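Local coordinates for nisin immunity protein (Lactococcus lactis subsp. lactis, PDB 5XHB), which takes part in immunity against externally supplied nisin, as a lipoprotein of the cell membrane, at residues Tyr27-Glu33 / Tyr91-Glu97; Lys100-Lys104 / Ser201-Leu207. All coordinates share one frame; numbering follows the deposited sequence.

Contact 1 of 2, residues Tyr27-Glu33 / Tyr91-Glu97; sequences YFVTDKE and YYKILPE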
loop_
_atom_site.group_PDB
_atom_site.type_symbol
_atom_site.label_atom_id
_atom_site.label_comp_id
_atom_site.label_asym_id
_atom_site.label_seq_id
_atom_site.Cartn_x
_atom_site.Cartn_y
_atom_site.Cartn_z
ATOM N N TYR A 27 -1.614 3.933 -15.404
ATOM C CA TYR A 27 -1.769 2.618 -14.780
ATOM C C TYR A 27 -0.774 2.422 -13.656
ATOM O O TYR A 27 0.243 3.118 -13.598
ATOM C CB TYR A 27 -1.531 1.499 -15.794
ATOM C CG TYR A 27 -2.465 1.449 -16.965
ATOM C CD1 TYR A 27 -3.634 0.693 -16.913
ATOM C CD2 TYR A 27 -2.161 2.120 -18.147
ATOM C CE1 TYR A 27 -4.485 0.622 -17.989
ATOM C CE2 TYR A 27 -3.007 2.055 -19.237
ATOM C CZ TYR A 27 -4.170 1.313 -19.150
ATOM O OH TYR A 27 -5.006 1.247 -20.235
ATOM N N PHE A 28 -1.009 1.422 -12.806
ATOM C CA PHE A 28 0.079 0.954 -11.955
ATOM C C PHE A 28 0.202 -0.569 -11.974
ATOM O O PHE A 28 -0.754 -1.284 -12.254
ATOM C CB PHE A 28 -0.069 1.468 -10.511
ATOM C CG PHE A 28 -1.230 0.871 -9.722
ATOM C CD1 PHE A 28 -2.542 1.233 -9.991
ATOM C CD2 PHE A 28 -0.983 0.008 -8.658
ATOM C CE1 PHE A 28 -3.601 0.707 -9.233
ATOM C CE2 PHE A 28 -2.018 -0.518 -7.889
ATOM C CZ PHE A 28 -3.331 -0.167 -8.169
ATOM N N VAL A 29 1.411 -1.060 -11.724
ATOM C CA VAL A 29 1.609 -2.496 -11.542
ATOM C C VAL A 29 1.150 -2.891 -10.143
ATOM O O VAL A 29 1.634 -2.350 -9.144
ATOM C CB VAL A 29 3.080 -2.912 -11.717
ATOM C CG1 VAL A 29 3.198 -4.438 -11.806
ATOM C CG2 VAL A 29 3.677 -2.251 -12.972
ATOM N N THR A 30 0.226 -3.841 -10.077
ATOM C CA THR A 30 -0.306 -4.319 -8.810
ATOM C C THR A 30 0.505 -5.477 -8.255
ATOM O O THR A 30 1.391 -6.008 -8.926
ATOM C CB THR A 30 -1.742 -4.826 -8.941
ATOM O OG1 THR A 30 -1.714 -6.065 -9.659
ATOM C CG2 THR A 30 -2.621 -3.822 -9.696
ATOM N N ASP A 31 0.146 -5.898 -7.043
ATOM C CA ASP A 31 0.771 -7.059 -6.416
ATOM C C ASP A 31 -0.030 -8.338 -6.700
ATOM O O ASP A 31 0.209 -9.382 -6.079
ATOM C CB ASP A 31 0.887 -6.845 -4.905
ATOM C CG ASP A 31 1.950 -7.752 -4.265
ATOM O OD1 ASP A 31 3.023 -7.929 -4.870
ATOM O OD2 ASP A 31 1.698 -8.285 -3.160
ATOM N N LYS A 32 -0.993 -8.249 -7.621
ATOM C CA LYS A 32 -1.796 -9.408 -8.030
ATOM C C LYS A 32 -1.073 -10.240 -9.083
ATOM O O LYS A 32 -1.033 -9.858 -10.245
ATOM C CB LYS A 32 -3.152 -8.956 -8.584
ATOM C CG LYS A 32 -3.995 -8.191 -7.585
ATOM C CD LYS A 32 -4.731 -9.138 -6.612
ATOM C CE LYS A 32 -5.589 -8.328 -5.630
ATOM N NZ LYS A 32 -6.601 -9.134 -4.851
ATOM N N GLU A 33 -0.520 -11.384 -8.694
ATOM C CA GLU A 33 0.224 -12.192 -9.658
ATOM C C GLU A 33 -0.729 -12.986 -10.540
ATOM O O GLU A 33 -1.752 -13.496 -10.074
ATOM C CB GLU A 33 1.205 -13.134 -8.941
ATOM C CG GLU A 33 1.905 -14.110 -9.878
ATOM C CD GLU A 33 2.942 -14.982 -9.182
ATOM O OE1 GLU A 33 3.105 -14.871 -7.949
ATOM O OE2 GLU A 33 3.600 -15.776 -9.884
ATOM N N TYR A 91 4.198 -12.627 -13.827
ATOM C CA TYR A 91 3.275 -11.690 -14.460
ATOM C C TYR A 91 2.410 -11.044 -13.391
ATOM O O TYR A 91 1.903 -11.731 -12.503
ATOM C CB TYR A 91 2.386 -12.393 -15.477
ATOM C CG TYR A 91 3.148 -13.131 -16.554
ATOM C CD1 TYR A 91 3.609 -14.424 -16.341
ATOM C CD2 TYR A 91 3.384 -12.543 -17.788
ATOM C CE1 TYR A 91 4.291 -15.109 -17.325
ATOM C CE2 TYR A 91 4.067 -13.223 -18.781
ATOM C CZ TYR A 91 4.519 -14.506 -18.540
ATOM O OH TYR A 91 5.201 -15.186 -19.526
ATOM N N TYR A 92 2.237 -9.729 -13.471
ATOM C CA TYR A 92 1.435 -9.042 -12.472
ATOM C C TYR A 92 0.401 -8.175 -13.152
ATOM O O TYR A 92 0.707 -7.486 -14.125
ATOM C CB TYR A 92 2.323 -8.208 -11.544
ATOM C CG TYR A 92 3.068 -9.045 -10.532
ATOM C CD1 TYR A 92 4.325 -9.560 -10.817
ATOM C CD2 TYR A 92 2.500 -9.333 -9.289
ATOM C CE1 TYR A 92 5.000 -10.344 -9.892
ATOM C CE2 TYR A 92 3.172 -10.100 -8.358
ATOM C CZ TYR A 92 4.419 -10.605 -8.667
ATOM O OH TYR A 92 5.090 -11.375 -7.750
ATOM N N LYS A 93 -0.828 -8.232 -12.642
ATOM C CA LYS A 93 -1.926 -7.448 -13.196
ATOM C C LYS A 93 -1.596 -5.969 -13.124
ATOM O O LYS A 93 -0.959 -5.526 -12.170
ATOM C CB LYS A 93 -3.227 -7.734 -12.424
ATOM C CG LYS A 93 -4.486 -7.093 -13.022
ATOM C CD LYS A 93 -5.745 -7.365 -12.139
ATOM C CE LYS A 93 -6.135 -8.830 -12.114
ATOM N NZ LYS A 93 -7.265 -9.135 -11.145
ATOM N N ILE A 94 -2.009 -5.216 -14.139
ATOM C CA ILE A 94 -1.923 -3.765 -14.078
ATOM C C ILE A 94 -3.352 -3.227 -13.992
ATOM O O ILE A 94 -4.285 -3.852 -14.500
ATOM C CB ILE A 94 -1.190 -3.145 -15.294
ATOM C CG1 ILE A 94 -1.913 -3.472 -16.608
ATOM C CG2 ILE A 94 0.294 -3.564 -15.318
ATOM C CD1 ILE A 94 -1.475 -2.609 -17.784
ATOM N N LEU A 95 -3.512 -2.085 -13.334
ATOM C CA LEU A 95 -4.824 -1.468 -13.149
ATOM C C LEU A 95 -4.718 0.027 -13.389
ATOM O O LEU A 95 -3.652 0.601 -13.215
ATOM C CB LEU A 95 -5.354 -1.735 -11.726
ATOM C CG LEU A 95 -5.865 -3.136 -11.366
ATOM C CD1 LEU A 95 -6.243 -3.224 -9.884
ATOM C CD2 LEU A 95 -7.057 -3.552 -12.257
ATOM N N PRO A 96 -5.831 0.669 -13.772
ATOM C CA PRO A 96 -5.840 2.135 -13.857
ATOM C C PRO A 96 -5.530 2.747 -12.492
ATOM O O PRO A 96 -5.820 2.130 -11.466
ATOM C CB PRO A 96 -7.281 2.476 -14.287
ATOM C CG PRO A 96 -7.912 1.173 -14.696
ATOM C CD PRO A 96 -7.144 0.063 -14.053
ATOM N N GLU A 97 -4.957 3.942 -12.480
ATOM C CA GLU A 97 -4.624 4.624 -11.234
ATOM C C GLU A 97 -5.853 4.970 -10.409
ATOM O O GLU A 97 -5.750 5.211 -9.208
ATOM C CB GLU A 97 -3.823 5.903 -11.527
ATOM C CG GLU A 97 -2.407 5.643 -12.040
ATOM C CD GLU A 97 -1.444 5.185 -10.950
ATOM O OE1 GLU A 97 -1.906 4.858 -9.844
ATOM O OE2 GLU A 97 -0.215 5.168 -11.196
HETATM O O HOH W 1 3.326 -15.258 -12.663
HETATM O O HOH W 2 3.780 -12.551 -6.029
#

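Contact 2 of 2, residues Lys100-Lys104 / Ser201-Leu207; sequences KGAVK and SIRGKSL. With SO4 (sulfate ion), chain B.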
loop_
_atom_site.group_PDB
_atom_site.type_symbol
_atom_site.label_atom_id
_atom_site.label_comp_id
_atom_site.label_asym_id
_atom_site.label_seq_id
_atom_site.Cartn_x
_atom_site.Cartn_y
_atom_site.Cartn_z
ATOM N N LYS A 100 -5.894 2.886 -7.310
ATOM C CA LYS A 100 -4.798 2.901 -6.343
ATOM C C LYS A 100 -5.382 2.854 -4.942
ATOM O O LYS A 100 -6.441 3.422 -4.692
ATOM C CB LYS A 100 -3.906 4.135 -6.512
ATOM C CG LYS A 100 -4.594 5.448 -6.273
ATOM C CD LYS A 100 -3.592 6.603 -6.119
ATOM C CE LYS A 100 -2.797 6.849 -7.376
ATOM N NZ LYS A 100 -1.781 7.944 -7.190
ATOM N N GLY A 101 -4.703 2.147 -4.045
ATOM C CA GLY A 101 -5.190 1.966 -2.688
ATOM C C GLY A 101 -6.200 0.841 -2.510
ATOM O O GLY A 101 -6.233 0.209 -1.456
ATOM N N ALA A 102 -7.042 0.606 -3.517
ATOM C CA ALA A 102 -8.013 -0.490 -3.456
ATOM C C ALA A 102 -7.296 -1.821 -3.570
ATOM O O ALA A 102 -7.651 -2.801 -2.904
ATOM C CB ALA A 102 -9.060 -0.360 -4.572
ATOM N N VAL A 103 -6.290 -1.827 -4.434
ATOM C CA VAL A 103 -5.423 -2.970 -4.688
ATOM C C VAL A 103 -3.983 -2.514 -4.488
ATOM O O VAL A 103 -3.580 -1.469 -5.025
ATOM C CB VAL A 103 -5.600 -3.518 -6.127
ATOM C CG1 VAL A 103 -4.633 -4.679 -6.385
ATOM C CG2 VAL A 103 -7.046 -3.926 -6.379
ATOM N N LYS A 104 -3.208 -3.273 -3.717
ATOM C CA LYS A 104 -1.833 -2.872 -3.390
ATOM C C LYS A 104 -0.948 -2.877 -4.625
ATOM O O LYS A 104 -1.130 -3.692 -5.533
ATOM C CB LYS A 104 -1.249 -3.793 -2.305
ATOM C CG LYS A 104 -1.941 -3.603 -0.948
ATOM C CD LYS A 104 -1.547 -4.615 0.129
ATOM C CE LYS A 104 -2.191 -4.208 1.470
ATOM N NZ LYS A 104 -1.987 -5.181 2.582
ATOM N N SER A 201 -9.107 1.708 2.776
ATOM C CA SER A 201 -8.438 2.624 1.858
ATOM C C SER A 201 -9.209 3.933 1.773
ATOM O O SER A 201 -10.398 3.983 2.086
ATOM C CB SER A 201 -8.357 1.994 0.457
ATOM O OG SER A 201 -7.766 0.710 0.536
ATOM N N ILE A 202 -8.542 4.984 1.311
ATOM C CA ILE A 202 -9.222 6.228 0.996
ATOM C C ILE A 202 -9.192 6.369 -0.535
ATOM O O ILE A 202 -8.143 6.208 -1.149
ATOM C CB ILE A 202 -8.550 7.410 1.695
ATOM C CG1 ILE A 202 -8.791 7.317 3.206
ATOM C CG2 ILE A 202 -9.044 8.746 1.148
ATOM C CD1 ILE A 202 -7.964 8.283 3.985
ATOM N N ARG A 203 -10.346 6.621 -1.144
ATOM C CA ARG A 203 -10.427 6.648 -2.610
ATOM C C ARG A 203 -9.463 7.674 -3.184
ATOM O O ARG A 203 -9.379 8.788 -2.684
ATOM C CB ARG A 203 -11.848 6.955 -3.061
ATOM C CG ARG A 203 -12.858 5.980 -2.534
ATOM C CD ARG A 203 -14.228 6.223 -3.138
ATOM N NE ARG A 203 -15.265 5.806 -2.201
ATOM C CZ ARG A 203 -16.568 5.959 -2.408
ATOM N NH1 ARG A 203 -17.001 6.495 -3.542
ATOM N NH2 ARG A 203 -17.434 5.578 -1.482
ATOM N N GLY A 204 -8.703 7.278 -4.199
ATOM C CA GLY A 204 -7.749 8.185 -4.809
ATOM C C GLY A 204 -6.399 8.274 -4.128
ATOM O O GLY A 204 -5.561 9.075 -4.537
ATOM N N LYS A 205 -6.176 7.467 -3.093
ATOM C CA LYS A 205 -4.892 7.458 -2.409
ATOM C C LYS A 205 -4.375 6.042 -2.216
ATOM O O LYS A 205 -5.138 5.146 -1.862
ATOM C CB LYS A 205 -5.001 8.156 -1.039
ATOM C CG LYS A 205 -5.583 9.568 -1.119
ATOM C CD LYS A 205 -5.262 10.416 0.119
ATOM C CE LYS A 205 -5.934 11.794 0.029
ATOM N NZ LYS A 205 -5.691 12.672 1.222
ATOM N N SER A 206 -3.083 5.830 -2.448
ATOM C CA SER A 206 -2.482 4.551 -2.084
ATOM C C SER A 206 -2.463 4.392 -0.561
ATOM O O SER A 206 -2.464 5.384 0.165
ATOM C CB SER A 206 -1.071 4.438 -2.654
ATOM O OG SER A 206 -0.205 5.325 -1.981
ATOM N N LEU A 207 -2.456 3.150 -0.077
ATOM C CA LEU A 207 -2.435 2.907 1.372
ATOM C C LEU A 207 -1.156 3.454 1.991
ATOM O O LEU A 207 -1.143 3.891 3.143
ATOM C CB LEU A 207 -2.565 1.413 1.678
ATOM C CG LEU A 207 -3.947 0.793 1.474
ATOM C CD1 LEU A 207 -3.883 -0.729 1.623
ATOM C CD2 LEU A 207 -4.955 1.374 2.465
HETATM S S SO4 B . -0.301 0.441 -1.384
HETATM O O1 SO4 B . -1.718 0.707 -1.709
HETATM O O2 SO4 B . -0.218 -0.402 -0.195
HETATM O O3 SO4 B . 0.362 -0.245 -2.492
HETATM O O4 SO4 B . 0.332 1.731 -1.135
HETATM O O HOH W 3 -8.375 5.132 -5.769
HETATM O O HOH W 4 -8.192 3.813 -2.467
#

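Contact 1 of 2, residues Tyr27-Glu33 / Tyr91-Glu97
Phe-28 and Leu-95 pair where strands 25-33 and 90-96 meet as antiparallel neighbours inside the N-terminal sheet, with strand 19-22 beyond the first and strand 83-87 beyond the second. Their short segments run at 147° to each other, and this is a hydrogen-bonded pair, Phe-28 N to Leu-95 O at 2.8 Å and Leu-95 N back to Phe-28 O. The register then shifts by two residues between Val-29 and Glu-33, which identifies a beta bulge at the corner of the chain. Lys-93 spans it: its N donates to Lys-32 O, and its O receives Thr-30 N. Thr-30 OG1 also donates to Lys-93 O, at 2.7 Å. The hydroxyl of Thr-30 sits between its own N and carbonyl carbon (chi1 72°), placed 42° above the plane of the Lys-93 carbonyl, and it also accepts Lys-32 N at 3.1 Å in an ST turn. The methyl CG2 of Thr-30 meanwhile rests on Leu-95 CD1 at 3.7 Å. Beside Leu-95, the Phe-28 ring lies alongside and turns an edge to Pro-96 O, 3.5 Å from CE1. On the face carrying Val-29 and Ile-94, Val-29 CG1 meets Tyr-92 CB at 3.9 Å. The Tyr-92 ring runs beside Asp-31, presenting its edge to the Asp-31 carbonyl; its hydroxyl is hydrogen-bonded to Arg-90, and Asp-31 OD1 to Asn-110 and Arg-107 N. One water joins Glu-33 OE2 to Tyr-91 N; a second lies between OE1 and Tyr-92 OH. One threonine hydroxyl, donating to Lys-93 O and accepting Lys-32 N, thus links the two sides of the bulge, and Lys-93 O takes two donors from Thr-30.

Contact 2 of 2, residues Lys100-Lys104 / Ser201-Leu207
With its OG anti to the carbonyl carbon (chi1 -53°), Ser-201 reaches Gly-101 O, and the positive phi of Gly-101 (83°) brings that residue's CA against the chain at Ser-206. The motif is a type II beta turn, Ile-202 to Lys-205, closed by Lys-205 N to Ile-202 O at 3.0 Å; it ends strand 191-202 of the C-terminal sheet and receives the loop that follows strand 90-96. The Ser-201 hydroxyl donates to Gly-101 O at 2.6 Å, from 54° above the carbonyl plane, and has a second partner in Gln-155. Gly-101 CA makes a CA-H...O contact with Lys-205 O, 3.3 Å away. Lys-100 lays its CD over the turn, 3.5 Å from Gly-204 O, and a water bridges Lys-100 O to Gly-204 N. Farther along, Lys-104 extends past Leu-207 to a salt bridge with Asp-120, its CE 3.9 Å from Leu-207 CD1. A sulfate, probably from the crystallisation liquor, occupies the site between the two segments; Ala-105 N, Arg-107, Tyr-134 and Thr-208 also bind it. Within the segments its hydrogen bond comes from Leu-207 N, which meets sulfate O1 at 3.0 Å.

Both segments of contact 1 come before those of contact 2 in the sequence, and the centres of the two contacts lie about 13 Å apart. Contact 1 belongs to the N-terminal sheet; contact 2 joins the loop leaving that sheet to the end of strand 191-202 in the C-terminal one. They share no strand, yet they touch through 100-104: Asp-31 N approaches Lys-104 O at 3.0 Å, a probable hydrogen bond, and Leu-95 CD1 packs on Val-103 CG2 at 3.7 Å. The 100-104 loop therefore faces strand 25-33 and strand 90-96 through Val-103 and Lys-104, and the C-terminal turn through Lys-100 and Gly-101. This geometry is consistent with a junction that fixes how the two sheets sit against each other.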